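Local structure of hypothetical protein Atu3615 (1ZNP) at residues V62-Y67 with Q100-A105; A74-Q79 with W108-S113. The protein is of unknown function but belongs to the cupin superfamily, whose members share a small beta-barrel fold. All coordinates share one frame; numbering follows the deposited sequence.

In the fold
Both contacts are antiparallel strand pairings within one large mixed sheet of a cupin-type fold, their centres about 10 Å apart. Along the chain their segments alternate: 62-67, 74-79, 100-105, 108-113. Strand 63-68 runs on to strand 73-78, and strand 97-103 to strand 108-113, so each connection leads from interaction 1 to interaction 2. Across the sheet, strand 85-89 lies between strands 97-103 and 73-78, yet the inward faces of the two pairings meet. Gln109 of interaction 2 bonds with Glu63 and Trp65 of interaction 1, and Val101 packs on Leu75. The curled sheet thus closes round a shared interior that is part apolar, part polar.

Interaction 1. Residues V62-Y67 with Q100-A105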
loop_
_atom_site.group_PDB
_atom_site.type_symbol
_atom_site.label_atom_id
_atom_site.label_comp_id
_atom_site.label_asym_id
_atom_site.label_seq_id
_atom_site.Cartn_x
_atom_site.Cartn_y
_atom_site.Cartn_z
ATOM N N VAL A 62 -9.487 5.370 -13.977
ATOM C CA VAL A 62 -8.694 4.536 -13.101
ATOM C C VAL A 62 -7.455 4.048 -13.866
ATOM O O VAL A 62 -7.548 3.580 -15.007
ATOM C CB VAL A 62 -9.498 3.293 -12.672
ATOM C CG1 VAL A 62 -8.598 2.305 -11.935
ATOM C CG2 VAL A 62 -10.669 3.708 -11.806
ATOM N N GLU A 63 -6.300 4.142 -13.232
ATOM C CA GLU A 63 -5.083 3.687 -13.857
ATOM C C GLU A 63 -4.507 2.514 -13.070
ATOM O O GLU A 63 -4.411 2.563 -11.849
ATOM C CB GLU A 63 -4.073 4.828 -13.925
ATOM C CG GLU A 63 -2.728 4.411 -14.497
ATOM C CD GLU A 63 -1.939 5.583 -15.039
ATOM O OE1 GLU A 63 -1.931 6.643 -14.380
ATOM O OE2 GLU A 63 -1.323 5.433 -16.119
ATOM N N VAL A 64 -4.149 1.445 -13.767
ATOM C CA VAL A 64 -3.573 0.299 -13.099
ATOM C C VAL A 64 -2.120 0.125 -13.534
ATOM O O VAL A 64 -1.813 0.092 -14.735
ATOM C CB VAL A 64 -4.341 -0.985 -13.431
ATOM C CG1 VAL A 64 -3.674 -2.175 -12.746
ATOM C CG2 VAL A 64 -5.803 -0.836 -13.017
ATOM N N TRP A 65 -1.235 0.013 -12.549
ATOM C CA TRP A 65 0.188 -0.168 -12.810
ATOM C C TRP A 65 0.555 -1.649 -12.827
ATOM O O TRP A 65 0.038 -2.435 -12.034
ATOM C CB TRP A 65 1.020 0.566 -11.750
ATOM C CG TRP A 65 1.053 2.065 -11.907
ATOM C CD1 TRP A 65 -0.011 2.921 -11.886
ATOM C CD2 TRP A 65 2.222 2.884 -12.057
ATOM N NE1 TRP A 65 0.422 4.221 -12.011
ATOM C CE2 TRP A 65 1.788 4.227 -12.117
ATOM C CE3 TRP A 65 3.596 2.612 -12.144
ATOM C CZ2 TRP A 65 2.674 5.294 -12.261
ATOM C CZ3 TRP A 65 4.479 3.674 -12.287
ATOM C CH2 TRP A 65 4.012 5.000 -12.343
ATOM N N HIS A 66 1.441 -2.024 -13.747
ATOM C CA HIS A 66 1.873 -3.416 -13.881
ATOM C C HIS A 66 3.397 -3.481 -13.956
ATOM O O HIS A 66 4.013 -2.799 -14.787
ATOM C CB HIS A 66 1.285 -4.046 -15.154
ATOM C CG HIS A 66 -0.197 -3.864 -15.298
ATOM N ND1 HIS A 66 -0.763 -2.685 -15.741
ATOM C CD2 HIS A 66 -1.227 -4.708 -15.064
ATOM C CE1 HIS A 66 -2.076 -2.815 -15.777
ATOM N NE2 HIS A 66 -2.382 -4.033 -15.373
ATOM N N TYR A 67 3.999 -4.300 -13.098
ATOM C CA TYR A 67 5.444 -4.450 -13.080
ATOM C C TYR A 67 5.900 -5.422 -14.163
ATOM O O TYR A 67 5.311 -6.491 -14.307
ATOM C CB TYR A 67 5.905 -4.963 -11.713
ATOM C CG TYR A 67 7.311 -5.507 -11.740
ATOM C CD1 TYR A 67 7.563 -6.834 -12.109
ATOM C CD2 TYR A 67 8.398 -4.681 -11.461
ATOM C CE1 TYR A 67 8.869 -7.322 -12.203
ATOM C CE2 TYR A 67 9.704 -5.156 -11.549
ATOM C CZ TYR A 67 9.936 -6.475 -11.924
ATOM O OH TYR A 67 11.236 -6.915 -12.049
ATOM N N GLN A 100 0.889 -5.540 -9.305
ATOM C CA GLN A 100 -0.274 -4.850 -9.849
ATOM C C GLN A 100 -0.857 -3.987 -8.754
ATOM O O GLN A 100 -1.059 -4.458 -7.644
ATOM C CB GLN A 100 -1.322 -5.860 -10.313
ATOM C CG GLN A 100 -2.425 -5.257 -11.142
ATOM C CD GLN A 100 -3.521 -6.249 -11.432
ATOM O OE1 GLN A 100 -4.511 -6.334 -10.700
ATOM N NE2 GLN A 100 -3.346 -7.025 -12.493
ATOM N N VAL A 101 -1.092 -2.716 -9.062
ATOM C CA VAL A 101 -1.678 -1.791 -8.094
ATOM C C VAL A 101 -2.640 -0.836 -8.808
ATOM O O VAL A 101 -2.336 -0.288 -9.880
ATOM C CB VAL A 101 -0.592 -1.004 -7.322
ATOM C CG1 VAL A 101 0.475 -0.547 -8.267
ATOM C CG2 VAL A 101 -1.204 0.192 -6.634
ATOM N N ILE A 102 -3.804 -0.659 -8.189
ATOM C CA ILE A 102 -4.877 0.154 -8.725
ATOM C C ILE A 102 -4.973 1.571 -8.209
ATOM O O ILE A 102 -5.411 1.791 -7.089
ATOM C CB ILE A 102 -6.245 -0.492 -8.449
ATOM C CG1 ILE A 102 -6.327 -1.850 -9.134
ATOM C CG2 ILE A 102 -7.356 0.415 -8.920
ATOM C CD1 ILE A 102 -5.516 -2.892 -8.431
ATOM N N VAL A 103 -4.596 2.541 -9.035
ATOM C CA VAL A 103 -4.711 3.918 -8.617
ATOM C C VAL A 103 -6.128 4.346 -8.991
ATOM O O VAL A 103 -6.477 4.418 -10.170
ATOM C CB VAL A 103 -3.698 4.830 -9.343
ATOM C CG1 VAL A 103 -3.794 6.253 -8.785
ATOM C CG2 VAL A 103 -2.284 4.273 -9.187
ATOM N N PRO A 104 -6.977 4.605 -7.989
ATOM C CA PRO A 104 -8.345 5.022 -8.286
ATOM C C PRO A 104 -8.367 6.348 -9.054
ATOM O O PRO A 104 -7.371 7.069 -9.091
ATOM C CB PRO A 104 -8.991 5.103 -6.899
ATOM C CG PRO A 104 -7.855 5.429 -6.015
ATOM C CD PRO A 104 -6.744 4.558 -6.537
ATOM N N ALA A 105 -9.505 6.652 -9.668
ATOM C CA ALA A 105 -9.671 7.865 -10.461
ATOM C C ALA A 105 -9.537 9.168 -9.676
ATOM O O ALA A 105 -9.975 9.276 -8.533
ATOM C CB ALA A 105 -11.009 7.830 -11.185
#
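Trp65 and Val101 form a hydrogen-bonded antiparallel pair, and Glu63 and Val103 form another two residues along. In the first, Trp65 N reaches Val101 O over 2.9 Å, and Val101 N returns a bond to Trp65 O. In the second, Val103 N meets Glu63 O at 2.8 Å and Glu63 N bonds to Val103 O. Gln100 adds a CA-H...O contact, its CA 3.3 Å from Trp65 O. The strand axes are 162° apart in direction.

Apolar contacts occupy both faces of this pairing. On the face of Trp65, Val101 and Val103, the methylene Trp65 CB touches Val101 CG1 at 3.7 Å. The indole of Trp65 lies alongside Val103, pointing the same way, and its CD1 comes within 3.8 Å of Val103 CG2; with CG anti to the carbonyl carbon (chi1 -75°), the ring stands out from the sheet beside that methyl. On the other face Val64 puts its two methyls to different uses: CG1 rests 3.7 Å from Gln100 CG, while CG2 lies beside Ile102 CG1. Farther along, Val62 CG1 meets Ile102 CG2 at 3.8 Å, and the second methyl of Val62, CG2, turns to Ala105.

The polar contacts of Glu63 and Trp65 lie inward: Glu63 OE1 accepts from Gln109 NE2, and Trp65 NE1 donates to Gln109 OE1. One amide thus engages the polar ends of both Glu63 and Trp65.

Strand 63-68 is also paired with strand 117-124, through backbone bonds of Val64 with Thr123 and of His66 with Gly121. Strand 97-103 lies between strands 63-68 and 85-89. The pairing is part of the sheet of the cupin-type barrel, with Trp65, Val101 and Val103 turned to its interior; there Val103 packs on Leu77 of strand 73-78 and Val101 on Phe87 of strand 85-89.

Interaction 2. Residues A74-Q79 with W108-S113; sequences ALHLSQ and WQSAES
Strands 74-78 and 108-113 run antiparallel, their axes 4.7 Å apart at closest approach, with hydrogen-bonded pairs at Ala74-Glu112, His76-Ser110 and Ser78-Trp108; His76 N bonds to Ser110 O at 2.8 Å. His76 also joins the strands through its ring. Its NE2 donates to Glu112 OE1 at 2.6 Å, with an angle at hydrogen of 171° and the oxygen in the ring plane. Seen from the carboxylate, the donor sits 40° out of plane. Glu112 manages this by placing CG between its backbone N and carbonyl carbon (chi1 58°) and bending at chi2, which carries the carboxylate across to the imidazole. Beside the ring, Ser110 OG lies 3.6 Å from His76 CB. Leu75 CD1 presses on Ala111 CB at 3.6 Å on the face turned to the interior of the cupin-type barrel, where both pack on Trp65 and Leu77 lies alongside Gln109.

The His76-Glu112 bond lies on the opposite face, where Arg98 of the second subunit packs on His76. The other ring nitrogen, ND1, bonds to Thr86 OG1, fixing the imidazole at both nitrogens. A nearby carboxylate would tend to raise the imidazole's basicity, so the short bond may carry some ion-pair character.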
loop_
_atom_site.group_PDB
_atom_site.type_symbol
_atom_site.label_atom_id
_atom_site.label_comp_id
_atom_site.label_asym_id
_atom_site.label_seq_id
_atom_site.Cartn_x
_atom_site.Cartn_y
_atom_site.Cartn_z
ATOM N N ALA A 74 8.350 2.380 -5.878
ATOM C CA ALA A 74 7.606 2.886 -4.744
ATOM C C ALA A 74 6.529 3.762 -5.390
ATOM O O ALA A 74 6.832 4.777 -6.027
ATOM C CB ALA A 74 8.489 3.697 -3.860
ATOM N N LEU A 75 5.278 3.328 -5.257
ATOM C CA LEU A 75 4.134 4.039 -5.816
ATOM C C LEU A 75 3.394 4.713 -4.667
ATOM O O LEU A 75 3.007 4.058 -3.699
ATOM C CB LEU A 75 3.216 3.057 -6.543
ATOM C CG LEU A 75 2.105 3.659 -7.398
ATOM C CD1 LEU A 75 2.685 4.494 -8.505
ATOM C CD2 LEU A 75 1.281 2.546 -7.996
ATOM N N HIS A 76 3.216 6.025 -4.775
ATOM C CA HIS A 76 2.555 6.812 -3.746
ATOM C C HIS A 76 1.202 7.306 -4.228
ATOM O O HIS A 76 1.098 7.873 -5.314
ATOM C CB HIS A 76 3.443 7.996 -3.379
ATOM C CG HIS A 76 4.872 7.618 -3.118
ATOM N ND1 HIS A 76 5.272 6.933 -1.988
ATOM C CD2 HIS A 76 5.993 7.814 -3.854
ATOM C CE1 HIS A 76 6.576 6.725 -2.041
ATOM N NE2 HIS A 76 7.037 7.249 -3.160
ATOM N N LEU A 77 0.167 7.083 -3.420
ATOM C CA LEU A 77 -1.182 7.507 -3.763
ATOM C C LEU A 77 -1.762 8.431 -2.703
ATOM O O LEU A 77 -1.581 8.212 -1.505
ATOM C CB LEU A 77 -2.119 6.301 -3.901
ATOM C CG LEU A 77 -1.726 5.132 -4.799
ATOM C CD1 LEU A 77 -2.998 4.352 -5.153
ATOM C CD2 LEU A 77 -1.031 5.641 -6.068
ATOM N N SER A 78 -2.473 9.456 -3.155
ATOM C CA SER A 78 -3.104 10.411 -2.261
ATOM C C SER A 78 -4.414 10.835 -2.893
ATOM O O SER A 78 -4.438 11.671 -3.799
ATOM C CB SER A 78 -2.202 11.623 -2.055
ATOM O OG SER A 78 -2.817 12.534 -1.161
ATOM N N GLN A 79 -5.506 10.254 -2.411
ATOM C CA GLN A 79 -6.824 10.537 -2.960
ATOM C C GLN A 79 -7.301 11.950 -2.717
ATOM O O GLN A 79 -7.673 12.646 -3.656
ATOM C CB GLN A 79 -7.856 9.557 -2.404
ATOM C CG GLN A 79 -9.206 9.612 -3.109
ATOM C CD GLN A 79 -9.096 9.320 -4.605
ATOM O OE1 GLN A 79 -8.700 8.228 -5.004
ATOM N NE2 GLN A 79 -9.440 10.308 -5.436
ATOM N N TRP A 108 -4.228 11.529 -6.599
ATOM C CA TRP A 108 -2.859 11.951 -6.853
ATOM C C TRP A 108 -1.909 10.752 -6.830
ATOM O O TRP A 108 -2.073 9.836 -6.015
ATOM C CB TRP A 108 -2.408 12.981 -5.809
ATOM C CG TRP A 108 -3.014 14.350 -5.976
ATOM C CD1 TRP A 108 -4.006 14.908 -5.223
ATOM C CD2 TRP A 108 -2.672 15.321 -6.968
ATOM N NE1 TRP A 108 -4.302 16.166 -5.684
ATOM C CE2 TRP A 108 -3.498 16.443 -6.756
ATOM C CE3 TRP A 108 -1.744 15.350 -8.019
ATOM C CZ2 TRP A 108 -3.426 17.589 -7.556
ATOM C CZ3 TRP A 108 -1.671 16.490 -8.815
ATOM C CH2 TRP A 108 -2.510 17.595 -8.576
ATOM N N GLN A 109 -0.911 10.768 -7.711
ATOM C CA GLN A 109 0.050 9.677 -7.785
ATOM C C GLN A 109 1.451 10.090 -8.223
ATOM O O GLN A 109 1.621 10.979 -9.050
ATOM C CB GLN A 109 -0.470 8.595 -8.730
ATOM C CG GLN A 109 -0.673 9.065 -10.154
ATOM C CD GLN A 109 -1.081 7.941 -11.084
ATOM O OE1 GLN A 109 -0.390 6.922 -11.188
ATOM N NE2 GLN A 109 -2.203 8.119 -11.775
ATOM N N SER A 110 2.457 9.435 -7.646
ATOM C CA SER A 110 3.856 9.697 -7.983
ATOM C C SER A 110 4.617 8.410 -7.718
ATOM O O SER A 110 4.174 7.576 -6.936
ATOM C CB SER A 110 4.434 10.832 -7.133
ATOM O OG SER A 110 4.390 10.524 -5.759
ATOM N N ALA A 111 5.756 8.240 -8.375
ATOM C CA ALA A 111 6.522 7.030 -8.193
ATOM C C ALA A 111 8.006 7.233 -8.453
ATOM O O ALA A 111 8.428 8.254 -8.983
ATOM C CB ALA A 111 5.973 5.942 -9.108
ATOM N N GLU A 112 8.798 6.249 -8.055
ATOM C CA GLU A 112 10.234 6.291 -8.260
ATOM C C GLU A 112 10.752 4.859 -8.275
ATOM O O GLU A 112 10.207 3.983 -7.602
ATOM C CB GLU A 112 10.919 7.096 -7.147
ATOM C CG GLU A 112 10.661 6.555 -5.762
ATOM C CD GLU A 112 9.692 7.408 -4.933
ATOM O OE1 GLU A 112 9.519 7.078 -3.731
ATOM O OE2 GLU A 112 9.114 8.391 -5.465
ATOM N N SER A 113 11.785 4.623 -9.072
ATOM C CA SER A 113 12.389 3.303 -9.164
ATOM C C SER A 113 13.287 3.121 -7.942
ATOM O O SER A 113 13.886 4.082 -7.463
ATOM C CB SER A 113 13.225 3.199 -10.447
ATOM O OG SER A 113 13.870 1.943 -10.536
#